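Long-range contact in aldehyde dehydrogenase (Listeria monocytogenes, PDB 3K9D), which probably oxidises an aldehyde, or a related oxo compound, with NAD or NADP as the electron acceptor: residues E254-I268 with R340-T354. Numbering follows the deposited sequence.
Sequences EQSVVVERVNKEAVI and REKLAPILAFYTAET
Lys-342 NZ is surrounded by four carbonyl oxygens that must share its three hydrogens: Gln-255 O at 2.8 Å, Gln-255 OE1, which receives it in the plane of the amide, Arg-340 O and, from outside the two segments, Tyr-338 O. Bends at chi3 and chi4 curl the lysine back so that it reaches both oxygens of the glutamine. The Gln-255 amide in turn clasps the backbone of Lys-342: OE1 accepts from Lys-342 N, which sits well above the carbonyl plane, while NE2 donates to Lys-342 O at 2.7 Å. Both ends of this amide are thus engaged, which fixes its flip. Gln-255 O also accepts from Ala-348 N, on the opposite face of its plane from NZ, and here the strand ladder begins. It runs through Val-257, Tyr-350 and Val-259 to Ala-352 N, whose bond to Val-259 O is nearly straight (176°).

On the face of the sheet that carries Val-257, Val-259 and Thr-351, the Phe-349 ring is packed by those two valines and by helix 261-273. Val-259 brings both methyls to it, and Val-259 CG1 lies 3.4 Å from Phe-349 CZ. Val-267 CG1 meets the ring edge, and Ile-268 CG1 approaches Phe-349 CZ obliquely. Lys-264 stretches past toward Thr-351, bonding OG1 only weakly; its stronger partner is Glu-328. At the far end Arg-261 and Glu-353 form a side-on salt bridge, with Arg-261 NE 2.6 Å from Glu-353 OE1. Arg-261 NH2 takes Glu-353 OE2, both oxygens using syn lone pairs, and guanidinium and carboxylate lie nearly coplanar (17°). On the face with Ser-256, Val-258 and Tyr-350, helix 355-368 packs against all three. Neighbouring parallel strands with helices on both faces make this the middle of the seven-stranded α/β sheet of the aldehyde dehydrogenase catalytic domain.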
ATOM      1  N   GLU A 254      26.305  -4.155  -3.453  1.00 17.23           N
ATOM      2  CA  GLU A 254      26.784  -3.424  -4.629  1.00 19.67           C
ATOM      3  C   GLU A 254      26.814  -4.303  -5.873  1.00 15.83           C
ATOM      4  O   GLU A 254      27.059  -5.492  -5.770  1.00 18.81           O
ATOM      5  CB  GLU A 254      28.216  -2.911  -4.366  1.00 17.97           C
ATOM      6  CG  GLU A 254      28.396  -1.990  -3.157  1.00 16.11           C
ATOM      7  CD  GLU A 254      28.462  -2.682  -1.785  1.00 12.91           C
ATOM      8  OE1 GLU A 254      28.353  -3.919  -1.692  1.00 20.11           O
ATOM      9  OE2 GLU A 254      28.617  -1.960  -0.781  1.00 21.88           O
ATOM     10  N   GLN A 255      26.590  -3.720  -7.050  1.00 16.90           N
ATOM     11  CA  GLN A 255      26.668  -4.479  -8.297  1.00 18.22           C
ATOM     12  C   GLN A 255      27.673  -3.886  -9.293  1.00 18.88           C
ATOM     13  O   GLN A 255      28.151  -4.556 -10.220  1.00 14.83           O
ATOM     14  CB  GLN A 255      25.273  -4.630  -8.919  1.00 20.16           C
ATOM     15  CG  GLN A 255      24.354  -5.548  -8.124  1.00 15.80           C
ATOM     16  CD  GLN A 255      24.828  -6.994  -8.142  1.00 20.71           C
ATOM     17  OE1 GLN A 255      25.453  -7.432  -9.104  1.00 25.05           O
ATOM     18  NE2 GLN A 255      24.526  -7.745  -7.076  1.00 14.99           N
ATOM     19  N   SER A 256      27.999  -2.623  -9.074  1.00 13.82           N
ATOM     20  CA  SER A 256      29.027  -1.945  -9.839  1.00 15.58           C
ATOM     21  C   SER A 256      29.777  -0.965  -8.943  1.00 21.86           C
ATOM     22  O   SER A 256      29.262  -0.553  -7.889  1.00 18.26           O
ATOM     23  CB  SER A 256      28.441  -1.229 -11.075  1.00 15.07           C
ATOM     24  OG  SER A 256      27.505  -0.230 -10.729  1.00 19.49           O
ATOM     25  N   VAL A 257      31.008  -0.651  -9.353  1.00 20.56           N
ATOM     26  CA  VAL A 257      31.770   0.444  -8.791  1.00 18.65           C
ATOM     27  C   VAL A 257      31.898   1.529  -9.866  1.00 14.84           C
ATOM     28  O   VAL A 257      32.253   1.259 -10.999  1.00 25.06           O
ATOM     29  CB  VAL A 257      33.177   0.008  -8.250  1.00 16.40           C
ATOM     30  CG1 VAL A 257      33.890   1.196  -7.602  1.00 16.34           C
ATOM     31  CG2 VAL A 257      33.056  -1.130  -7.232  1.00 15.84           C
ATOM     32  N   VAL A 258      31.559   2.752  -9.499  1.00 15.52           N
ATOM     33  CA  VAL A 258      31.710   3.896 -10.375  1.00 15.58           C
ATOM     34  C   VAL A 258      32.758   4.798  -9.712  1.00 13.86           C
ATOM     35  O   VAL A 258      32.640   5.097  -8.543  1.00 11.94           O
ATOM     36  CB  VAL A 258      30.360   4.668 -10.547  1.00 18.10           C
ATOM     37  CG1 VAL A 258      30.545   5.899 -11.444  1.00 14.33           C
ATOM     38  CG2 VAL A 258      29.268   3.736 -11.138  1.00 16.97           C
ATOM     39  N   VAL A 259      33.796   5.181 -10.460  1.00 17.74           N
ATOM     40  CA  VAL A 259      34.854   6.071  -9.959  1.00 18.84           C
ATOM     41  C   VAL A 259      35.041   7.219 -10.935  1.00 19.17           C
ATOM     42  O   VAL A 259      34.736   7.078 -12.122  1.00 16.13           O
ATOM     43  CB  VAL A 259      36.246   5.333  -9.789  1.00 14.43           C
ATOM     44  CG1 VAL A 259      36.085   4.054  -9.014  1.00 20.81           C
ATOM     45  CG2 VAL A 259      36.874   5.036 -11.128  1.00 14.00           C
ATOM     46  N   GLU A 260      35.533   8.348 -10.433  1.00 17.38           N
ATOM     47  CA  GLU A 260      35.998   9.439 -11.290  1.00 18.92           C
ATOM     48  C   GLU A 260      37.392   9.098 -11.813  1.00 15.64           C
ATOM     49  O   GLU A 260      38.142   8.373 -11.158  1.00 20.67           O
ATOM     50  CB  GLU A 260      35.999  10.780 -10.534  1.00 18.32           C
ATOM     51  CG  GLU A 260      34.609  11.403 -10.357  1.00 30.64           C
ATOM     52  CD  GLU A 260      34.546  12.382  -9.202  1.00 32.75           C
ATOM     53  OE1 GLU A 260      34.721  11.959  -8.044  1.00 25.69           O
ATOM     54  OE2 GLU A 260      34.316  13.581  -9.439  1.00 27.70           O
ATOM     55  N   ARG A 261      37.733   9.611 -12.993  1.00 15.75           N
ATOM     56  CA  ARG A 261      39.014   9.304 -13.654  1.00 21.66           C
ATOM     57  C   ARG A 261      40.234   9.655 -12.811  1.00 29.09           C
ATOM     58  O   ARG A 261      41.205   8.889 -12.777  1.00 15.78           O
ATOM     59  CB  ARG A 261      39.127  10.002 -15.019  1.00 24.78           C
ATOM     60  CG  ARG A 261      40.388   9.610 -15.809  1.00 20.53           C
ATOM     61  CD  ARG A 261      40.319  10.081 -17.251  1.00 27.83           C
ATOM     62  NE  ARG A 261      39.121   9.580 -17.918  1.00 33.78           N
ATOM     63  CZ  ARG A 261      39.068   8.470 -18.645  1.00 44.43           C
ATOM     64  NH1 ARG A 261      40.150   7.726 -18.823  1.00 34.01           N
ATOM     65  NH2 ARG A 261      37.925   8.101 -19.193  1.00 28.72           N
ATOM     66  N   VAL A 262      40.177  10.803 -12.127  1.00 19.98           N
ATOM     67  CA  VAL A 262      41.293  11.262 -11.299  1.00 26.58           C
ATOM     68  C   VAL A 262      41.589  10.300 -10.145  1.00 24.10           C
ATOM     69  O   VAL A 262      42.707  10.263  -9.634  1.00 26.88           O
ATOM     70  CB  VAL A 262      41.093  12.722 -10.752  1.00 26.55           C
ATOM     71  CG1 VAL A 262      41.149  13.748 -11.876  1.00 30.46           C
ATOM     72  CG2 VAL A 262      39.803  12.850  -9.958  1.00 29.46           C
ATOM     73  N   ASN A 263      40.591   9.504  -9.768  1.00 13.95           N
ATOM     74  CA  ASN A 263      40.687   8.631  -8.623  1.00 15.37           C
ATOM     75  C   ASN A 263      40.825   7.157  -8.995  1.00 17.31           C
ATOM     76  O   ASN A 263      40.954   6.311  -8.113  1.00 27.48           O
ATOM     77  CB  ASN A 263      39.465   8.838  -7.734  1.00 22.20           C
ATOM     78  CG  ASN A 263      39.813   8.923  -6.267  1.00 21.46           C
ATOM     79  OD1 ASN A 263      40.982   9.033  -5.888  1.00 25.41           O
ATOM     80  ND2 ASN A 263      38.798   8.877  -5.433  1.00 20.37           N
ATOM     81  N   LYS A 264      40.812   6.863 -10.291  1.00 15.33           N
ATOM     82  CA  LYS A 264      40.672   5.479 -10.794  1.00 17.69           C
ATOM     83  C   LYS A 264      41.865   4.596 -10.412  1.00 18.26           C
ATOM     84  O   LYS A 264      41.689   3.562  -9.778  1.00 16.36           O
ATOM     85  CB  LYS A 264      40.480   5.486 -12.312  1.00 16.15           C
ATOM     86  CG  LYS A 264      40.394   4.103 -12.945  1.00 18.05           C
ATOM     87  CD  LYS A 264      40.352   4.191 -14.447  1.00 20.71           C
ATOM     88  CE  LYS A 264      40.705   2.841 -15.063  1.00 30.43           C
ATOM     89  NZ  LYS A 264      39.538   1.918 -15.089  1.00 37.47           N
ATOM     90  N   GLU A 265      43.067   5.039 -10.789  1.00 19.56           N
ATOM     91  CA  GLU A 265      44.332   4.411 -10.383  1.00 24.43           C
ATOM     92  C   GLU A 265      44.404   4.098  -8.897  1.00 17.51           C
ATOM     93  O   GLU A 265      44.733   2.978  -8.520  1.00 18.52           O
ATOM     94  CB  GLU A 265      45.517   5.309 -10.730  1.00 26.66           C
ATOM     95  CG  GLU A 265      46.255   4.927 -11.983  1.00 22.92           C
ATOM     96  CD  GLU A 265      47.561   5.691 -12.140  1.00 32.79           C
ATOM     97  OE1 GLU A 265      47.731   6.355 -13.182  1.00 39.43           O
ATOM     98  OE2 GLU A 265      48.410   5.644 -11.223  1.00 38.56           O
ATOM     99  N   ALA A 266      44.094   5.092  -8.065  1.00 19.47           N
ATOM    100  CA  ALA A 266      44.135   4.929  -6.609  1.00 18.90           C
ATOM    101  C   ALA A 266      43.132   3.891  -6.102  1.00 27.42           C
ATOM    102  O   ALA A 266      43.452   3.079  -5.224  1.00 17.85           O
ATOM    103  CB  ALA A 266      43.911   6.272  -5.928  1.00 20.36           C
ATOM    104  N   VAL A 267      41.927   3.915  -6.678  1.00 19.31           N
ATOM    105  CA  VAL A 267      40.865   2.971  -6.337  1.00 20.26           C
ATOM    106  C   VAL A 267      41.193   1.526  -6.762  1.00 18.30           C
ATOM    107  O   VAL A 267      41.020   0.581  -5.976  1.00 15.25           O
ATOM    108  CB  VAL A 267      39.477   3.432  -6.903  1.00 12.56           C
ATOM    109  CG1 VAL A 267      38.446   2.338  -6.741  1.00 14.83           C
ATOM    110  CG2 VAL A 267      39.001   4.690  -6.153  1.00 13.46           C
ATOM    111  N   ILE A 268      41.666   1.363  -7.992  1.00 18.94           N
ATOM    112  CA  ILE A 268      42.069   0.039  -8.488  1.00 17.01           C
ATOM    113  C   ILE A 268      43.189  -0.543  -7.614  1.00 18.87           C
ATOM    114  O   ILE A 268      43.062  -1.672  -7.141  1.00 20.00           O
ATOM    115  CB  ILE A 268      42.437   0.067 -10.002  1.00 18.80           C
ATOM    116  CG1 ILE A 268      41.181   0.424 -10.817  1.00 20.71           C
ATOM    117  CG2 ILE A 268      43.051  -1.269 -10.450  1.00 20.81           C
ATOM    118  CD1 ILE A 268      41.295   0.246 -12.291  1.00 20.53           C
ATOM    119  N   ARG A 340      23.782  -5.606 -14.633  1.00 23.67           N
ATOM    120  CA  ARG A 340      22.600  -6.242 -14.041  1.00 21.69           C
ATOM    121  C   ARG A 340      22.914  -6.974 -12.728  1.00 18.61           C
ATOM    122  O   ARG A 340      24.077  -7.085 -12.318  1.00 21.35           O
ATOM    123  CB  ARG A 340      21.957  -7.200 -15.057  1.00 15.35           C
ATOM    124  CG  ARG A 340      21.578  -6.533 -16.404  1.00 19.00           C
ATOM    125  CD  ARG A 340      20.951  -7.507 -17.383  1.00 20.23           C
ATOM    126  NE  ARG A 340      19.903  -8.317 -16.756  1.00 21.40           N
ATOM    127  CZ  ARG A 340      19.282  -9.335 -17.353  1.00 23.94           C
ATOM    128  NH1 ARG A 340      18.337 -10.013 -16.710  1.00 20.32           N
ATOM    129  NH2 ARG A 340      19.601  -9.678 -18.594  1.00 23.30           N
ATOM    130  N   GLU A 341      21.871  -7.464 -12.065  1.00 17.82           N
ATOM    131  CA  GLU A 341      22.006  -8.018 -10.729  1.00 16.58           C
ATOM    132  C   GLU A 341      22.725  -9.368 -10.769  1.00 17.81           C
ATOM    133  O   GLU A 341      22.270 -10.315 -11.410  1.00 23.78           O
ATOM    134  CB  GLU A 341      20.641  -8.105 -10.049  1.00 20.38           C
ATOM    135  CG  GLU A 341      20.644  -8.773  -8.681  1.00 24.98           C
ATOM    136  CD  GLU A 341      19.251  -9.179  -8.266  1.00 35.28           C
ATOM    137  OE1 GLU A 341      18.662 -10.064  -8.928  1.00 28.32           O
ATOM    138  OE2 GLU A 341      18.739  -8.609  -7.289  1.00 21.97           O
ATOM    139  N   LYS A 342      23.898  -9.407 -10.140  1.00 18.72           N
ATOM    140  CA  LYS A 342      24.691 -10.617 -10.022  1.00 13.40           C
ATOM    141  C   LYS A 342      24.772 -10.883  -8.538  1.00 21.03           C
ATOM    142  O   LYS A 342      25.465 -10.173  -7.808  1.00 21.22           O
ATOM    143  CB  LYS A 342      26.107 -10.407 -10.578  1.00 18.82           C
ATOM    144  CG  LYS A 342      26.166  -9.758 -11.944  1.00 18.80           C
ATOM    145  CD  LYS A 342      27.531  -9.168 -12.271  1.00 13.21           C
ATOM    146  CE  LYS A 342      27.885  -7.930 -11.457  1.00 20.93           C
ATOM    147  NZ  LYS A 342      27.067  -6.692 -11.672  1.00 14.49           N
ATOM    148  N   LEU A 343      24.034 -11.880  -8.081  1.00 21.96           N
ATOM    149  CA  LEU A 343      23.961 -12.167  -6.654  1.00 18.91           C
ATOM    150  C   LEU A 343      25.116 -13.080  -6.280  1.00 19.38           C
ATOM    151  O   LEU A 343      24.916 -14.231  -5.922  1.00 19.02           O
ATOM    152  CB  LEU A 343      22.617 -12.806  -6.301  1.00 20.78           C
ATOM    153  CG  LEU A 343      21.374 -11.916  -6.257  1.00 26.15           C
ATOM    154  CD1 LEU A 343      20.146 -12.755  -5.908  1.00 29.11           C
ATOM    155  CD2 LEU A 343      21.536 -10.760  -5.263  1.00 19.70           C
ATOM    156  N   ALA A 344      26.323 -12.524  -6.359  1.00 26.00           N
ATOM    157  CA  ALA A 344      27.578 -13.269  -6.358  1.00 20.40           C
ATOM    158  C   ALA A 344      28.706 -12.256  -6.195  1.00 18.34           C
ATOM    159  O   ALA A 344      28.522 -11.085  -6.549  1.00 14.79           O
ATOM    160  CB  ALA A 344      27.734 -14.021  -7.694  1.00 17.98           C
ATOM    161  N   PRO A 345      29.891 -12.694  -5.695  1.00 20.78           N
ATOM    162  CA  PRO A 345      31.049 -11.794  -5.533  1.00 15.40           C
ATOM    163  C   PRO A 345      31.651 -11.335  -6.881  1.00 15.48           C
ATOM    164  O   PRO A 345      32.838 -11.565  -7.184  1.00 16.52           O
ATOM    165  CB  PRO A 345      32.043 -12.642  -4.713  1.00 16.62           C
ATOM    166  CG  PRO A 345      31.725 -14.061  -5.113  1.00 17.02           C
ATOM    167  CD  PRO A 345      30.209 -14.070  -5.250  1.00 10.42           C
ATOM    168  N   ILE A 346      30.806 -10.700  -7.692  1.00 15.75           N
ATOM    169  CA  ILE A 346      31.189 -10.177  -8.994  1.00 14.36           C
ATOM    170  C   ILE A 346      30.758  -8.709  -9.078  1.00 18.64           C
ATOM    171  O   ILE A 346      29.601  -8.381  -8.791  1.00 14.46           O
ATOM    172  CB  ILE A 346      30.526 -10.964 -10.183  1.00 16.70           C
ATOM    173  CG1 ILE A 346      30.734 -12.470 -10.037  1.00 12.16           C
ATOM    174  CG2 ILE A 346      31.062 -10.444 -11.552  1.00 14.36           C
ATOM    175  CD1 ILE A 346      29.952 -13.329 -11.038  1.00 13.51           C
ATOM    176  N   LEU A 347      31.675  -7.853  -9.526  1.00 14.13           N
ATOM    177  CA  LEU A 347      31.405  -6.431  -9.736  1.00 22.51           C
ATOM    178  C   LEU A 347      31.716  -5.949 -11.154  1.00 18.57           C
ATOM    179  O   LEU A 347      32.687  -6.390 -11.761  1.00 18.01           O
ATOM    180  CB  LEU A 347      32.239  -5.589  -8.764  1.00 20.56           C
ATOM    181  CG  LEU A 347      31.879  -5.632  -7.287  1.00 18.81           C
ATOM    182  CD1 LEU A 347      33.008  -5.026  -6.477  1.00 19.39           C
ATOM    183  CD2 LEU A 347      30.533  -4.921  -7.007  1.00 15.27           C
ATOM    184  N   ALA A 348      30.871  -5.056 -11.675  1.00 14.28           N
ATOM    185  CA  ALA A 348      31.268  -4.142 -12.755  1.00 10.35           C
ATOM    186  C   ALA A 348      32.070  -2.965 -12.227  1.00 14.83           C
ATOM    187  O   ALA A 348      31.941  -2.587 -11.066  1.00 16.31           O
ATOM    188  CB  ALA A 348      30.029  -3.633 -13.519  1.00 16.09           C
ATOM    189  N   PHE A 349      32.886  -2.366 -13.091  1.00 22.15           N
ATOM    190  CA  PHE A 349      33.687  -1.192 -12.731  1.00 17.62           C
ATOM    191  C   PHE A 349      33.617  -0.127 -13.839  1.00 14.85           C
ATOM    192  O   PHE A 349      34.129  -0.339 -14.935  1.00 19.77           O
ATOM    193  CB  PHE A 349      35.140  -1.607 -12.480  1.00 14.81           C
ATOM    194  CG  PHE A 349      35.983  -0.543 -11.828  1.00 18.84           C
ATOM    195  CD1 PHE A 349      36.276  -0.610 -10.469  1.00 20.35           C
ATOM    196  CD2 PHE A 349      36.520   0.513 -12.580  1.00 22.31           C
ATOM    197  CE1 PHE A 349      37.043   0.353  -9.867  1.00 20.17           C
ATOM    198  CE2 PHE A 349      37.291   1.490 -11.971  1.00 20.96           C
ATOM    199  CZ  PHE A 349      37.568   1.399 -10.627  1.00 21.05           C
ATOM    200  N   TYR A 350      32.992   1.013 -13.541  1.00 16.52           N
ATOM    201  CA  TYR A 350      32.823   2.097 -14.524  1.00 17.64           C
ATOM    202  C   TYR A 350      33.687   3.303 -14.185  1.00 12.26           C
ATOM    203  O   TYR A 350      33.894   3.626 -13.009  1.00 18.91           O
ATOM    204  CB  TYR A 350      31.381   2.595 -14.560  1.00 18.24           C
ATOM    205  CG  TYR A 350      30.321   1.630 -15.041  1.00 15.15           C
ATOM    206  CD1 TYR A 350      29.953   1.584 -16.390  1.00 12.61           C
ATOM    207  CD2 TYR A 350      29.647   0.804 -14.142  1.00 18.35           C
ATOM    208  CE1 TYR A 350      28.942   0.729 -16.833  1.00 17.23           C
ATOM    209  CE2 TYR A 350      28.655  -0.084 -14.581  1.00 20.40           C
ATOM    210  CZ  TYR A 350      28.300  -0.106 -15.921  1.00 18.69           C
ATOM    211  OH  TYR A 350      27.312  -0.958 -16.356  1.00 19.53           O
ATOM    212  N   THR A 351      34.140   3.995 -15.223  1.00 17.47           N
ATOM    213  CA  THR A 351      34.869   5.252 -15.079  1.00 18.57           C
ATOM    214  C   THR A 351      34.095   6.406 -15.733  1.00 20.71           C
ATOM    215  O   THR A 351      33.721   6.346 -16.906  1.00 23.77           O
ATOM    216  CB  THR A 351      36.287   5.152 -15.665  1.00 21.17           C
ATOM    217  OG1 THR A 351      36.933   3.974 -15.150  1.00 19.20           O
ATOM    218  CG2 THR A 351      37.120   6.395 -15.310  1.00 17.10           C
ATOM    219  N   ALA A 352      33.831   7.428 -14.927  1.00 14.98           N
ATOM    220  CA  ALA A 352      33.175   8.673 -15.337  1.00 16.25           C
ATOM    221  C   ALA A 352      34.174   9.813 -15.140  1.00 19.86           C
ATOM    222  O   ALA A 352      35.195   9.610 -14.480  1.00 23.76           O
ATOM    223  CB  ALA A 352      31.942   8.894 -14.487  1.00 18.13           C
ATOM    224  N   GLU A 353      33.903  10.997 -15.698  1.00 16.11           N
ATOM    225  CA  GLU A 353      34.844  12.113 -15.576  1.00 22.01           C
ATOM    226  C   GLU A 353      34.536  12.976 -14.358  1.00 24.36           C
ATOM    227  O   GLU A 353      35.447  13.411 -13.660  1.00 23.79           O
ATOM    228  CB  GLU A 353      34.912  12.992 -16.840  1.00 17.83           C
ATOM    229  CG  GLU A 353      35.080  12.274 -18.181  1.00 33.13           C
ATOM    230  CD  GLU A 353      36.148  11.198 -18.170  1.00 35.34           C
ATOM    231  OE1 GLU A 353      37.297  11.493 -17.772  1.00 24.45           O
ATOM    232  OE2 GLU A 353      35.828  10.056 -18.574  1.00 35.24           O
ATOM    233  N   THR A 354      33.245  13.210 -14.113  1.00 18.45           N
ATOM    234  CA  THR A 354      32.765  14.111 -13.062  1.00 19.47           C
ATOM    235  C   THR A 354      31.735  13.397 -12.174  1.00 18.79           C
ATOM    236  O   THR A 354      31.285  12.302 -12.499  1.00 16.80           O
ATOM    237  CB  THR A 354      32.092  15.369 -13.683  1.00 15.11           C
ATOM    238  OG1 THR A 354      30.975  14.951 -14.486  1.00 21.05           O
ATOM    239  CG2 THR A 354      33.085  16.162 -14.569  1.00 16.06           C
TER
HETATM  240  O   HOH W   1      37.919  12.847 -13.231  1.00  4.79           O